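Local coordinates for protein SM80.1 Vicilin (PDB 5VF5) that probably serves as a 7S seed storage protein, a vicilin built from two cupin barrels, and can bind a copper ion, at residues E70-V75 / R239-A244; F49-I54 / T265-V270. All blocks are in the same frame, centred on the assembly; numbering follows the deposited sequence. Where two conformers were deposited one is given.

In the fold
Both contacts join the N-terminal cupin domain to the C-terminal one, pairing the same two sheets: the sheet holding strands 49-56 and 69-77 faces the sheet holding strands 243-250 and 265-272. Their centres lie about 11 Å apart. Contact 2 is the more central, about 4 Å from the centre of the chain, and its touching side chains are all buried and purely apolar. Contact 1 lies about 9 Å from that centre, near the turn that leads into strand 243-250; its aliphatic core runs out to a partly exposed glutamate and a charged cluster. Phe-73 and Ile-54 touch within the first sheet, Ala-244 and Arg-266 within the second.

Contact 1 (E70-V75 / R239-A244); sequences EAIFVV and RDLDAA
Ile-72, Leu-241 and Ala-243 form part of the interface between the two cupin domains of vicilin, where strand 69-77 of the N-terminal domain faces the turn leading into strand 243-250 of the C-terminal domain. Leu-241 forks over the strand: its CD1 lies 3.8 Å from Ile-72 CG1, while its CD2 lies 3.8 Å from the CB of Glu-70. Ile-72 and Leu-241 run antiparallel, each tip passing the other's flank, which carries the isoleucine tip beyond the leucine to Ala-243, CD1 to CB 3.7 Å. Ile-72 keeps CG1 beside its backbone N (chi1 -57°) and extends it, chi2 173°, so that CD1 spans both partners. Phe-342 and Leu-238 also pack on Ile-72. Glu-70 gives this contact only its aliphatic root; its chain bends at chi2 (-68°), and OE1 accepts a hydrogen bond from Gly-105 N and forms a salt bridge with Arg-102. Asp-240 OD2 pairs with the same arginine, while its OD1 receives Leu-241 N at 2.9 Å, at the start of the turn. Arg-102 thus stands between two carboxylates, OE1 of Glu-70 and OD2 of Asp-240, 5.3 Å apart, and probably offsets their mutual repulsion beside the apolar contact.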
loop_
_atom_site.group_PDB
_atom_site.type_symbol
_atom_site.label_atom_id
_atom_site.label_comp_id
_atom_site.label_asym_id
_atom_site.label_seq_id
_atom_site.Cartn_x
_atom_site.Cartn_y
_atom_site.Cartn_z
ATOM N N GLU A 70 -3.283 -6.065 11.855
ATOM C CA GLU A 70 -4.138 -6.546 10.784
ATOM C C GLU A 70 -3.598 -5.973 9.472
ATOM O O GLU A 70 -3.374 -4.765 9.402
ATOM C CB GLU A 70 -5.550 -5.984 11.055
ATOM C CG GLU A 70 -6.105 -6.338 12.430
ATOM C CD GLU A 70 -6.389 -7.809 12.558
ATOM O OE1 GLU A 70 -6.515 -8.456 11.517
ATOM O OE2 GLU A 70 -6.459 -8.305 13.684
ATOM N N ALA A 71 -3.428 -6.783 8.445
ATOM C CA ALA A 71 -2.729 -6.364 7.257
ATOM C C ALA A 71 -3.508 -6.580 5.991
ATOM O O ALA A 71 -4.373 -7.479 5.919
ATOM C CB ALA A 71 -1.357 -7.031 7.138
ATOM N N ILE A 72 -3.141 -5.832 4.980
ATOM C CA ILE A 72 -3.554 -6.075 3.603
ATOM C C ILE A 72 -2.281 -6.122 2.768
ATOM O O ILE A 72 -1.476 -5.179 2.811
ATOM C CB ILE A 72 -4.457 -4.967 3.045
ATOM C CG1 ILE A 72 -5.696 -4.796 3.912
ATOM C CG2 ILE A 72 -4.819 -5.293 1.618
ATOM C CD1 ILE A 72 -6.539 -3.627 3.510
ATOM N N PHE A 73 -2.054 -7.242 2.090
ATOM C CA PHE A 73 -0.916 -7.438 1.200
ATOM C C PHE A 73 -1.379 -7.178 -0.224
ATOM O O PHE A 73 -2.400 -7.730 -0.647
ATOM C CB PHE A 73 -0.364 -8.878 1.281
ATOM C CG PHE A 73 0.502 -9.217 2.450
ATOM C CD1 PHE A 73 0.447 -8.554 3.662
ATOM C CD2 PHE A 73 1.404 -10.264 2.328
ATOM C CE1 PHE A 73 1.277 -8.908 4.698
ATOM C CE2 PHE A 73 2.231 -10.618 3.375
ATOM C CZ PHE A 73 2.148 -9.947 4.564
ATOM N N VAL A 74 -0.620 -6.434 -0.993
ATOM C CA VAL A 74 -0.872 -6.188 -2.399
ATOM C C VAL A 74 0.369 -6.521 -3.187
ATOM O O VAL A 74 1.437 -5.951 -2.976
ATOM C CB VAL A 74 -1.282 -4.737 -2.657
ATOM C CG1 VAL A 74 -1.612 -4.497 -4.137
ATOM C CG2 VAL A 74 -2.432 -4.337 -1.779
ATOM N N VAL A 75 0.277 -7.485 -4.104
ATOM C CA VAL A 75 1.439 -7.844 -4.906
ATOM C C VAL A 75 1.649 -6.840 -6.031
ATOM O O VAL A 75 0.783 -6.643 -6.882
ATOM C CB VAL A 75 1.319 -9.256 -5.486
ATOM C CG1 VAL A 75 2.549 -9.624 -6.269
ATOM C CG2 VAL A 75 1.106 -10.243 -4.369
ATOM N N ARG A 239 -13.834 -4.818 5.143
ATOM C CA ARG A 239 -14.765 -4.013 5.955
ATOM C C ARG A 239 -14.266 -3.741 7.371
ATOM O O ARG A 239 -14.514 -2.674 7.894
ATOM C CB ARG A 239 -16.152 -4.697 6.001
ATOM C CG ARG A 239 -16.861 -4.529 4.713
ATOM C CD ARG A 239 -18.183 -5.281 4.687
ATOM N NE ARG A 239 -18.748 -5.186 3.351
ATOM C CZ ARG A 239 -19.707 -5.973 2.889
ATOM N NH1 ARG A 239 -20.271 -6.907 3.663
ATOM N NH2 ARG A 239 -20.115 -5.810 1.650
ATOM N N ASP A 240 -13.625 -4.725 7.992
ATOM C CA ASP A 240 -13.137 -4.573 9.367
ATOM C C ASP A 240 -12.119 -3.441 9.532
ATOM O O ASP A 240 -12.185 -2.689 10.484
ATOM C CB ASP A 240 -12.614 -5.903 9.952
ATOM C CG ASP A 240 -11.624 -6.654 9.049
ATOM O OD1 ASP A 240 -11.150 -6.154 7.985
ATOM O OD2 ASP A 240 -11.305 -7.827 9.421
ATOM N N LEU A 241 -11.190 -3.333 8.586
ATOM C CA LEU A 241 -10.230 -2.260 8.555
ATOM C C LEU A 241 -10.823 -0.976 7.969
ATOM O O LEU A 241 -10.257 0.066 8.153
ATOM C CB LEU A 241 -9.041 -2.682 7.732
ATOM C CG LEU A 241 -8.093 -3.673 8.371
ATOM C CD1 LEU A 241 -7.075 -4.113 7.341
ATOM C CD2 LEU A 241 -7.385 -3.020 9.533
ATOM N N ASP A 242 -11.943 -1.087 7.265
ATOM C CA ASP A 242 -12.567 -0.006 6.524
ATOM C C ASP A 242 -11.560 0.591 5.558
ATOM O O ASP A 242 -11.370 1.799 5.490
ATOM C CB ASP A 242 -13.201 1.038 7.435
ATOM C CG ASP A 242 -14.073 2.002 6.682
ATOM O OD1 ASP A 242 -14.541 1.647 5.564
ATOM O OD2 ASP A 242 -14.295 3.114 7.192
ATOM N N ALA A 243 -10.949 -0.295 4.797
ATOM C CA ALA A 243 -9.886 0.051 3.862
ATOM C C ALA A 243 -10.277 -0.241 2.419
ATOM O O ALA A 243 -11.090 -1.123 2.146
ATOM C CB ALA A 243 -8.597 -0.650 4.234
ATOM N N ALA A 244 -9.653 0.462 1.500
ATOM C CA ALA A 244 -9.727 0.190 0.092
ATOM C C ALA A 244 -8.343 -0.010 -0.464
ATOM O O ALA A 244 -7.343 0.496 0.099
ATOM C CB ALA A 244 -10.390 1.323 -0.634
#

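Contact 2 (F49-I54 / T265-V270); sequences FRVSVI and TRVVMV. With ACT (acetate ion), chain C.
Val-51 and Val-53 pack against Val-267 and Met-269 between two sheets, one from each cupin domain, at the centre of this bicupin chain. The two valines Val-51 and Val-267 lie alongside with their tips pointing opposite ways, touching through their CG1 methyls at 3.8 Å; Val-267 CG1 also lies 4.2 Å from Val-51 CG2. Two residues further along each strand the arrangement turns. Val-53 and Met-269 each have two conformers; in the ones given, Met-269 lies nearly perpendicular to the valine and, extended through chi1 and chi2, carries SD across to Val-53 CG2 at 3.7 Å. The alternatives make the exact fit less certain. Phe-342 packs on Val-51, Phe-121 on Val-53 and Tyr-123 on Met-269; the hydroxyl of Tyr-123 is also hydrogen-bonded to Val-267 O. Arg-266 points to the far side of its strand, where it holds an acetate, probably from the crystallisation liquor, that Tyr-259, Asn-261 and Lys-351 also bind. The guanidinium has a salt bridge to Glu-229 as well. Acetate O sits at the edge of the guanidinium, near its plane, and accepts from Arg-266 NH1 at 2.9 Å with an N-H...O angle of 149°.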
loop_
_atom_site.group_PDB
_atom_site.type_symbol
_atom_site.label_atom_id
_atom_site.label_comp_id
_atom_site.label_asym_id
_atom_site.label_seq_id
_atom_site.Cartn_x
_atom_site.Cartn_y
_atom_site.Cartn_z
ATOM N N PHE A 49 -2.031 3.329 11.402
ATOM C CA PHE A 49 -1.692 2.609 10.192
ATOM C C PHE A 49 -0.202 2.727 9.868
ATOM O O PHE A 49 0.435 3.760 10.122
ATOM C CB PHE A 49 -2.522 3.089 9.027
ATOM C CG PHE A 49 -3.970 2.693 9.100
ATOM C CD1 PHE A 49 -4.384 1.487 8.611
ATOM C CD2 PHE A 49 -4.888 3.518 9.727
ATOM C CE1 PHE A 49 -5.705 1.100 8.703
ATOM C CE2 PHE A 49 -6.218 3.129 9.829
ATOM C CZ PHE A 49 -6.619 1.942 9.288
ATOM N N ARG A 50 0.362 1.656 9.335
ATOM C CA ARG A 50 1.727 1.664 8.837
ATOM C C ARG A 50 1.734 1.117 7.437
ATOM O O ARG A 50 0.951 0.177 7.135
ATOM C CB ARG A 50 2.626 0.835 9.722
ATOM C CG ARG A 50 2.718 1.285 11.178
ATOM C CD ARG A 50 3.421 2.617 11.367
ATOM N NE ARG A 50 4.857 2.507 11.171
ATOM C CZ ARG A 50 5.727 2.059 12.078
ATOM N NH1 ARG A 50 5.302 1.638 13.274
ATOM N NH2 ARG A 50 7.027 2.023 11.790
ATOM N N VAL A 51 2.682 1.554 6.613
ATOM C CA VAL A 51 2.921 0.924 5.337
ATOM C C VAL A 51 4.312 0.387 5.257
ATOM O O VAL A 51 5.245 0.957 5.849
ATOM C CB VAL A 51 2.573 1.784 4.086
ATOM C CG1 VAL A 51 1.080 2.053 4.006
ATOM C CG2 VAL A 51 3.369 3.046 4.022
ATOM N N SER A 52 4.468 -0.696 4.517
ATOM C CA SER A 52 5.766 -1.365 4.391
ATOM C C SER A 52 5.882 -2.024 3.026
ATOM O O SER A 52 4.897 -2.134 2.269
ATOM C CB SER A 52 5.932 -2.399 5.520
ATOM O OG SER A 52 4.894 -3.374 5.470
ATOM N N VAL A 53 7.076 -2.493 2.749
ATOM C CA VAL A 53 7.380 -3.233 1.538
ATOM C C VAL A 53 8.122 -4.514 1.933
ATOM O O VAL A 53 8.964 -4.483 2.814
ATOM C CB VAL A 53 8.189 -2.405 0.493
ATOM C CG1 VAL A 53 8.654 -3.265 -0.680
ATOM C CG2 VAL A 53 7.363 -1.246 -0.029
ATOM N N ILE A 54 7.719 -5.637 1.317
ATOM C CA ILE A 54 8.441 -6.889 1.386
ATOM C C ILE A 54 8.975 -7.175 -0.003
ATOM O O ILE A 54 8.214 -7.172 -0.974
ATOM C CB ILE A 54 7.530 -8.059 1.829
ATOM C CG1 ILE A 54 6.875 -7.751 3.180
ATOM C CG2 ILE A 54 8.347 -9.350 1.852
ATOM C CD1 ILE A 54 5.801 -8.729 3.606
ATOM N N THR A 265 -8.714 9.122 3.366
ATOM C CA THR A 265 -7.306 9.487 3.230
ATOM C C THR A 265 -6.596 8.364 2.482
ATOM O O THR A 265 -6.866 7.171 2.723
ATOM C CB THR A 265 -6.666 9.640 4.624
ATOM O OG1 THR A 265 -7.261 10.748 5.289
ATOM C CG2 THR A 265 -5.171 9.857 4.563
ATOM N N ARG A 266 -5.727 8.732 1.545
ATOM C CA ARG A 266 -5.024 7.768 0.702
ATOM C C ARG A 266 -3.555 7.749 0.975
ATOM O O ARG A 266 -2.945 8.793 1.123
ATOM C CB ARG A 266 -5.304 8.046 -0.780
ATOM C CG ARG A 266 -6.815 8.026 -1.120
ATOM C CD ARG A 266 -7.250 6.579 -1.441
ATOM N NE ARG A 266 -8.518 6.229 -0.918
ATOM C CZ ARG A 266 -9.428 5.555 -1.551
ATOM N NH1 ARG A 266 -9.272 5.255 -2.854
ATOM N NH2 ARG A 266 -10.480 5.183 -0.885
ATOM N N VAL A 267 -3.001 6.548 1.086
ATOM C CA VAL A 267 -1.564 6.372 1.223
ATOM C C VAL A 267 -1.076 5.735 -0.059
ATOM O O VAL A 267 -1.312 4.536 -0.292
ATOM C CB VAL A 267 -1.194 5.518 2.453
ATOM C CG1 VAL A 267 0.303 5.457 2.595
ATOM C CG2 VAL A 267 -1.804 6.077 3.739
ATOM N N VAL A 268 -0.495 6.571 -0.918
ATOM C CA VAL A 268 -0.200 6.245 -2.313
ATOM C C VAL A 268 1.252 5.870 -2.465
ATOM O O VAL A 268 2.100 6.661 -2.064
ATOM C CB VAL A 268 -0.520 7.473 -3.202
ATOM C CG1 VAL A 268 -0.094 7.254 -4.645
ATOM C CG2 VAL A 268 -2.013 7.779 -3.064
ATOM N N MET A 269 1.550 4.683 -2.956
ATOM C CA MET A 269 2.983 4.333 -3.263
ATOM C C MET A 269 3.209 4.054 -4.699
ATOM O O MET A 269 2.441 3.400 -5.431
ATOM C CB MET A 269 3.531 3.097 -2.558
ATOM C CG MET A 269 5.050 2.868 -2.824
ATOM S SD MET A 269 5.723 1.468 -1.954
ATOM C CE MET A 269 4.928 0.158 -2.824
ATOM N N VAL A 270 4.286 4.654 -5.167
ATOM C CA VAL A 270 4.622 4.599 -6.583
ATOM C C VAL A 270 5.267 3.265 -6.878
ATOM O O VAL A 270 6.190 2.849 -6.188
ATOM C CB VAL A 270 5.606 5.700 -6.989
ATOM C CG1 VAL A 270 5.884 5.668 -8.471
ATOM C CG2 VAL A 270 5.053 7.059 -6.584
HETATM C C ACT C . -6.725 7.748 -4.876
HETATM O O ACT C . -7.572 6.835 -4.626
HETATM O OXT ACT C . -7.028 8.952 -4.716
HETATM C CH3 ACT C . -5.343 7.453 -5.405
#